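Bifunctional autolysin (Staphylococcus aureus subsp. aureus Mu50, PDB 6FXO) probably cleaves the glycan strands of staphylococcal peptidoglycan as a family 73 N-acetylglucosaminidase. Local coordinates at residues A[60-65]-A[236-241]; A[185-190]-A[206-211]. One frame throughout, in Å; residues are numbered along the deposited sequence.

Contact 1. Residues A[60-65]-A[236-241]; sequences LKYQFL and KYFDIP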
loop_
_atom_site.group_PDB
_atom_site.type_symbol
_atom_site.label_atom_id
_atom_site.label_comp_id
_atom_site.label_asym_id
_atom_site.label_seq_id
_atom_site.Cartn_x
_atom_site.Cartn_y
_atom_site.Cartn_z
ATOM N N LEU A 60 0.754 12.583 6.533
ATOM C CA LEU A 60 1.762 12.462 5.465
ATOM C C LEU A 60 3.014 11.587 5.800
ATOM O O LEU A 60 3.497 10.931 4.895
ATOM C CB LEU A 60 2.227 13.829 4.864
ATOM C CG LEU A 60 1.197 14.931 4.416
ATOM C CD1 LEU A 60 1.945 16.014 3.656
ATOM C CD2 LEU A 60 0.130 14.456 3.484
ATOM N N LYS A 61 3.491 11.527 7.075
ATOM C CA LYS A 61 4.661 10.681 7.303
ATOM C C LYS A 61 4.392 9.188 7.016
ATOM O O LYS A 61 5.328 8.448 6.911
ATOM C CB LYS A 61 5.290 10.832 8.717
ATOM C CG LYS A 61 4.344 10.624 9.934
ATOM C CD LYS A 61 5.053 11.009 11.278
ATOM C CE LYS A 61 4.241 10.742 12.545
ATOM N NZ LYS A 61 4.929 11.155 13.827
ATOM N N TYR A 62 3.105 8.760 6.841
ATOM C CA TYR A 62 2.904 7.355 6.582
ATOM C C TYR A 62 3.468 6.833 5.288
ATOM O O TYR A 62 3.522 5.618 5.133
ATOM C CB TYR A 62 1.484 6.831 7.033
ATOM C CG TYR A 62 1.339 6.642 8.545
ATOM C CD1 TYR A 62 1.230 7.736 9.394
ATOM C CD2 TYR A 62 1.395 5.375 9.129
ATOM C CE1 TYR A 62 1.194 7.589 10.769
ATOM C CE2 TYR A 62 1.343 5.200 10.545
ATOM C CZ TYR A 62 1.237 6.303 11.332
ATOM O OH TYR A 62 1.072 6.132 12.688
ATOM N N GLN A 63 3.895 7.763 4.337
ATOM C CA GLN A 63 4.462 7.340 3.072
ATOM C C GLN A 63 5.853 6.765 3.329
ATOM O O GLN A 63 6.412 6.115 2.467
ATOM C CB GLN A 63 4.501 8.459 2.006
ATOM C CG GLN A 63 5.361 9.689 2.272
ATOM C CD GLN A 63 4.792 10.754 1.347
ATOM O OE1 GLN A 63 5.103 10.771 0.087
ATOM N NE2 GLN A 63 3.910 11.658 1.976
ATOM N N PHE A 64 6.405 7.103 4.465
ATOM C CA PHE A 64 7.729 6.610 4.886
ATOM C C PHE A 64 7.620 5.366 5.800
ATOM O O PHE A 64 8.639 4.844 6.247
ATOM C CB PHE A 64 8.594 7.666 5.494
ATOM C CG PHE A 64 8.607 8.982 4.768
ATOM C CD1 PHE A 64 9.147 9.097 3.455
ATOM C CD2 PHE A 64 8.060 10.107 5.352
ATOM C CE1 PHE A 64 9.097 10.277 2.814
ATOM C CE2 PHE A 64 8.028 11.311 4.669
ATOM C CZ PHE A 64 8.544 11.392 3.405
ATOM N N LEU A 65 6.386 4.938 6.126
ATOM C CA LEU A 65 6.257 3.758 6.974
ATOM C C LEU A 65 6.797 2.510 6.168
ATOM O O LEU A 65 6.450 2.363 5.004
ATOM C CB LEU A 65 4.760 3.491 7.363
ATOM C CG LEU A 65 4.419 2.219 8.139
ATOM C CD1 LEU A 65 4.705 2.418 9.711
ATOM C CD2 LEU A 65 2.982 1.691 7.824
ATOM N N LYS A 236 5.520 2.243 13.680
ATOM C CA LYS A 236 6.780 2.218 14.405
ATOM C C LYS A 236 8.051 2.197 13.601
ATOM O O LYS A 236 9.087 2.538 14.154
ATOM C CB LYS A 236 6.796 0.986 15.336
ATOM C CG LYS A 236 6.070 1.164 16.666
ATOM C CD LYS A 236 4.941 0.139 16.813
ATOM C CE LYS A 236 4.303 0.113 18.183
ATOM N NZ LYS A 236 3.071 -0.737 18.215
ATOM N N TYR A 237 7.992 1.797 12.328
ATOM C CA TYR A 237 9.183 1.744 11.499
ATOM C C TYR A 237 9.064 2.635 10.329
ATOM O O TYR A 237 8.201 2.432 9.426
ATOM C CB TYR A 237 9.554 0.291 11.102
ATOM C CG TYR A 237 9.636 -0.663 12.275
ATOM C CD1 TYR A 237 10.799 -0.777 13.030
ATOM C CD2 TYR A 237 8.550 -1.445 12.636
ATOM C CE1 TYR A 237 10.873 -1.637 14.115
ATOM C CE2 TYR A 237 8.614 -2.313 13.720
ATOM C CZ TYR A 237 9.777 -2.407 14.458
ATOM O OH TYR A 237 9.842 -3.259 15.535
ATOM N N PHE A 238 9.941 3.649 10.338
ATOM C CA PHE A 238 9.875 4.593 9.217
ATOM C C PHE A 238 11.182 4.750 8.509
ATOM O O PHE A 238 12.227 4.432 9.050
ATOM C CB PHE A 238 9.297 5.925 9.758
ATOM C CG PHE A 238 7.889 5.889 10.306
ATOM C CD1 PHE A 238 7.638 5.420 11.622
ATOM C CD2 PHE A 238 6.821 6.396 9.595
ATOM C CE1 PHE A 238 6.352 5.469 12.172
ATOM C CE2 PHE A 238 5.527 6.459 10.150
ATOM C CZ PHE A 238 5.300 5.986 11.433
ATOM N N ASP A 239 11.133 5.293 7.253
ATOM C CA ASP A 239 12.352 5.471 6.432
ATOM C C ASP A 239 12.173 6.685 5.568
ATOM O O ASP A 239 11.419 6.629 4.612
ATOM C CB ASP A 239 12.452 4.239 5.502
ATOM C CG ASP A 239 13.765 3.956 4.785
ATOM O OD1 ASP A 239 14.464 4.925 4.410
ATOM O OD2 ASP A 239 14.029 2.770 4.481
ATOM N N ILE A 240 12.877 7.762 5.902
ATOM C CA ILE A 240 12.864 9.028 5.252
ATOM C C ILE A 240 14.111 9.423 4.424
ATOM O O ILE A 240 15.217 9.544 4.944
ATOM C CB ILE A 240 12.555 10.076 6.370
ATOM C CG1 ILE A 240 11.294 9.661 7.192
ATOM C CG2 ILE A 240 12.374 11.474 5.793
ATOM C CD1 ILE A 240 11.046 10.535 8.446
ATOM N N PRO A 241 13.946 9.533 3.114
ATOM C CA PRO A 241 15.073 9.935 2.253
ATOM C C PRO A 241 15.521 11.349 2.604
ATOM O O PRO A 241 14.642 12.152 2.916
ATOM C CB PRO A 241 14.472 9.926 0.840
ATOM C CG PRO A 241 13.284 8.995 0.931
ATOM C CD PRO A 241 12.731 9.233 2.318
#

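Contact 2. Residues A[185-190]-A[206-211]; sequences NSYVKA and GTHQYA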
loop_
_atom_site.group_PDB
_atom_site.type_symbol
_atom_site.label_atom_id
_atom_site.label_comp_id
_atom_site.label_asym_id
_atom_site.label_seq_id
_atom_site.Cartn_x
_atom_site.Cartn_y
_atom_site.Cartn_z
ATOM N N ASN A 185 5.153 -8.448 -3.855
ATOM C CA ASN A 185 6.366 -9.034 -4.435
ATOM C C ASN A 185 6.993 -8.077 -5.389
ATOM O O ASN A 185 8.188 -7.792 -5.333
ATOM C CB ASN A 185 6.081 -10.301 -5.224
ATOM C CG ASN A 185 5.638 -11.466 -4.413
ATOM O OD1 ASN A 185 6.465 -12.190 -3.852
ATOM N ND2 ASN A 185 4.354 -11.739 -4.333
ATOM N N SER A 186 6.150 -7.577 -6.268
ATOM C CA SER A 186 6.536 -6.631 -7.294
ATOM C C SER A 186 6.949 -5.267 -6.830
ATOM O O SER A 186 7.658 -4.574 -7.561
ATOM C CB SER A 186 5.442 -6.509 -8.354
ATOM O OG SER A 186 5.941 -6.908 -9.621
ATOM N N TYR A 187 6.520 -4.851 -5.636
ATOM C CA TYR A 187 6.970 -3.529 -5.279
ATOM C C TYR A 187 7.725 -3.487 -3.988
ATOM O O TYR A 187 8.881 -3.070 -3.959
ATOM C CB TYR A 187 5.783 -2.539 -5.327
ATOM C CG TYR A 187 5.573 -1.947 -6.708
ATOM C CD1 TYR A 187 4.701 -2.530 -7.620
ATOM C CD2 TYR A 187 6.257 -0.815 -7.108
ATOM C CE1 TYR A 187 4.525 -2.001 -8.892
ATOM C CE2 TYR A 187 6.094 -0.276 -8.377
ATOM C CZ TYR A 187 5.224 -0.869 -9.267
ATOM O OH TYR A 187 5.070 -0.319 -10.518
ATOM N N VAL A 188 7.084 -3.952 -2.930
ATOM C CA VAL A 188 7.680 -3.979 -1.606
ATOM C C VAL A 188 8.928 -4.862 -1.527
ATOM O O VAL A 188 9.846 -4.535 -0.782
ATOM C CB VAL A 188 6.528 -4.421 -0.644
ATOM C CG1 VAL A 188 6.952 -4.388 0.823
ATOM C CG2 VAL A 188 5.294 -3.544 -0.858
ATOM N N LYS A 189 8.968 -5.972 -2.296
ATOM C CA LYS A 189 10.111 -6.868 -2.311
ATOM C C LYS A 189 11.262 -6.623 -3.271
ATOM O O LYS A 189 12.294 -7.290 -3.202
ATOM C CB LYS A 189 9.648 -8.354 -2.231
ATOM C CG LYS A 189 8.656 -8.697 -1.061
ATOM C CD LYS A 189 8.992 -8.130 0.345
ATOM C CE LYS A 189 9.520 -9.155 1.345
ATOM N NZ LYS A 189 9.611 -8.646 2.766
ATOM N N ALA A 190 11.084 -5.630 -4.151
ATOM C CA ALA A 190 12.064 -5.234 -5.163
ATOM C C ALA A 190 12.722 -3.969 -4.658
ATOM O O ALA A 190 13.360 -3.218 -5.388
ATOM C CB ALA A 190 11.369 -4.958 -6.483
ATOM N N GLY A 206 13.133 8.012 -11.462
ATOM C CA GLY A 206 12.551 7.940 -12.776
ATOM C C GLY A 206 12.400 6.487 -13.171
ATOM O O GLY A 206 11.909 6.209 -14.258
ATOM N N THR A 207 12.781 5.554 -12.261
ATOM C CA THR A 207 12.688 4.140 -12.544
ATOM C C THR A 207 11.706 3.419 -11.662
ATOM O O THR A 207 11.527 3.744 -10.500
ATOM C CB THR A 207 14.088 3.514 -12.482
ATOM O OG1 THR A 207 14.945 4.228 -13.380
ATOM C CG2 THR A 207 14.082 2.040 -12.844
ATOM N N HIS A 208 11.042 2.459 -12.268
ATOM C CA HIS A 208 10.034 1.607 -11.670
ATOM C C HIS A 208 8.971 2.298 -10.808
ATOM O O HIS A 208 8.479 1.723 -9.829
ATOM C CB HIS A 208 10.679 0.431 -10.921
ATOM C CG HIS A 208 9.829 -0.789 -11.000
ATOM N ND1 HIS A 208 9.200 -1.310 -9.888
ATOM C CD2 HIS A 208 9.358 -1.474 -12.075
ATOM C CE1 HIS A 208 8.368 -2.272 -10.286
ATOM N NE2 HIS A 208 8.448 -2.390 -11.605
ATOM N N GLN A 209 8.626 3.539 -11.154
ATOM C CA GLN A 209 7.624 4.243 -10.377
ATOM C C GLN A 209 6.172 3.803 -10.548
ATOM O O GLN A 209 5.716 3.501 -11.642
ATOM C CB GLN A 209 7.783 5.749 -10.541
ATOM C CG GLN A 209 9.231 6.162 -10.378
ATOM C CD GLN A 209 9.373 7.656 -10.530
ATOM O OE1 GLN A 209 8.654 8.314 -11.293
ATOM N NE2 GLN A 209 10.302 8.214 -9.842
ATOM N N TYR A 210 5.449 3.802 -9.437
ATOM C CA TYR A 210 4.060 3.413 -9.435
ATOM C C TYR A 210 2.993 4.247 -10.167
ATOM O O TYR A 210 2.047 3.632 -10.581
ATOM C CB TYR A 210 3.598 3.199 -7.988
ATOM C CG TYR A 210 2.549 2.125 -7.819
ATOM C CD1 TYR A 210 1.196 2.420 -7.942
ATOM C CD2 TYR A 210 2.900 0.825 -7.495
ATOM C CE1 TYR A 210 0.235 1.454 -7.742
ATOM C CE2 TYR A 210 1.934 -0.156 -7.299
ATOM C CZ TYR A 210 0.600 0.165 -7.428
ATOM O OH TYR A 210 -0.387 -0.777 -7.246
ATOM N N ALA A 211 3.113 5.596 -10.335
ATOM C CA ALA A 211 2.067 6.326 -11.029
ATOM C C ALA A 211 2.527 7.726 -11.336
ATOM O O ALA A 211 3.490 8.204 -10.739
ATOM C CB ALA A 211 0.805 6.379 -10.176
#

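Contact 1. Residues A[60-65]-A[236-241]
F64 and F238 together account for about half of the surface hidden between residues 60-65 and 236-241. The F238 ring sends its CE2-CZ edge toward the face of Y62; the centroids lie 5.4 Å apart with planes at 75°, a T-shaped pair. One face of the same phenyl is covered by L65, whose CD1 stands 4.2 Å from the ring centroid in a CH-pi contact. CG of L65 lies anti to the backbone N (chi1 174°), and from there CD1 reaches over the ring. K61 O meets the edge of the F238 ring in its plane, 3.7 Å from CD2.

F64 turns the other way along the strand: its CG lies 3.7 Å from I240 CG1, with I240 over one face, while P241 CD approaches obliquely. Between the two aromatic groups runs the one backbone hydrogen bond of the contact, D239 N to F64 O at 2.7 Å, with an N-H...O angle of 140°. Together with the backbone bond between Y237 and R66, it makes L65 and F238 a single beta bridge, by which the residue just after 3-10 segment 60-64 docks on strand 237-242; strand 4-9 pairs in parallel with that strand and touches I240 and P241.

Behind this shell, Q63 CG covers the centre of an F64 face, and Q63 NE2 bonds to L60 O (3.0 Å), sharing that carbonyl with Q63 N from the opposite face of its plane. Y62 OH is hydrogen-bonded to G235 N, and the D239 carboxylate forms salt bridges with K197 and R66.

Contact 2. Residues A[185-190]-A[206-211]
Stacking on both faces of Y187 makes up nearly all of the contact between residues 185-190 and 206-211. On one face lies the H208 imidazole, with CE1 3.5 Å above the phenol plane and displaced toward its rim. The centroids are 4.7 Å apart and the planes 26° from parallel, which defines an offset stack. On the opposite face Y210 presents an edge: its CD2 sits over the centre of the Y187 ring, 3.4 Å from Y187 CZ. Centroids 4.6 Å apart and planes at 60° make this a tilted edge-to-face pair. The three rings form an aromatic cluster, with Y187 held between two side chains of the other loop.

Two carbonyl oxygens lie against ring carbons, without hydrogen bonds between the two segments. H208 O comes within 3.4 Å of Y187 CE2, and S186 O lies near the plane of the imidazole at its edge, 3.6 Å from H208 CE1. The imidazole is instead held through ND1, which is hydrogen-bonded to Q192 OE1, a link that should limit its rotation.

Within the first loop, Y187 to A190 form a type I beta turn whose A190 N to Y187 O bond is weak. Within the family 73 endo-beta-N-acetylglucosaminidase region, this surface contact joins the loop between helices 172-180 and 195-200 to the loop leading from helix 195-200 to helix 216-231, where Y210 also stacks on W216.

The two contacts have centres about 17 Å apart and do not touch, their nearest atoms being about 8 Å from each other. Along the chain the order is 60-65, 185-190, 206-211, 236-241, so contact 1 brackets both loops of contact 2. Contact 1 is buried and brings a segment following helix 51-56 to the C-terminal strand 237-242; contact 2 is exposed, its loops flanking helix 195-200. That helix also reaches contact 1, through Y196 against F64 and K197 at D239. Helix 216-231, whose W216 stacks with Y210, packs on Y62 and L65, giving the two contacts shared helical neighbours within this lysozyme-clan hydrolase.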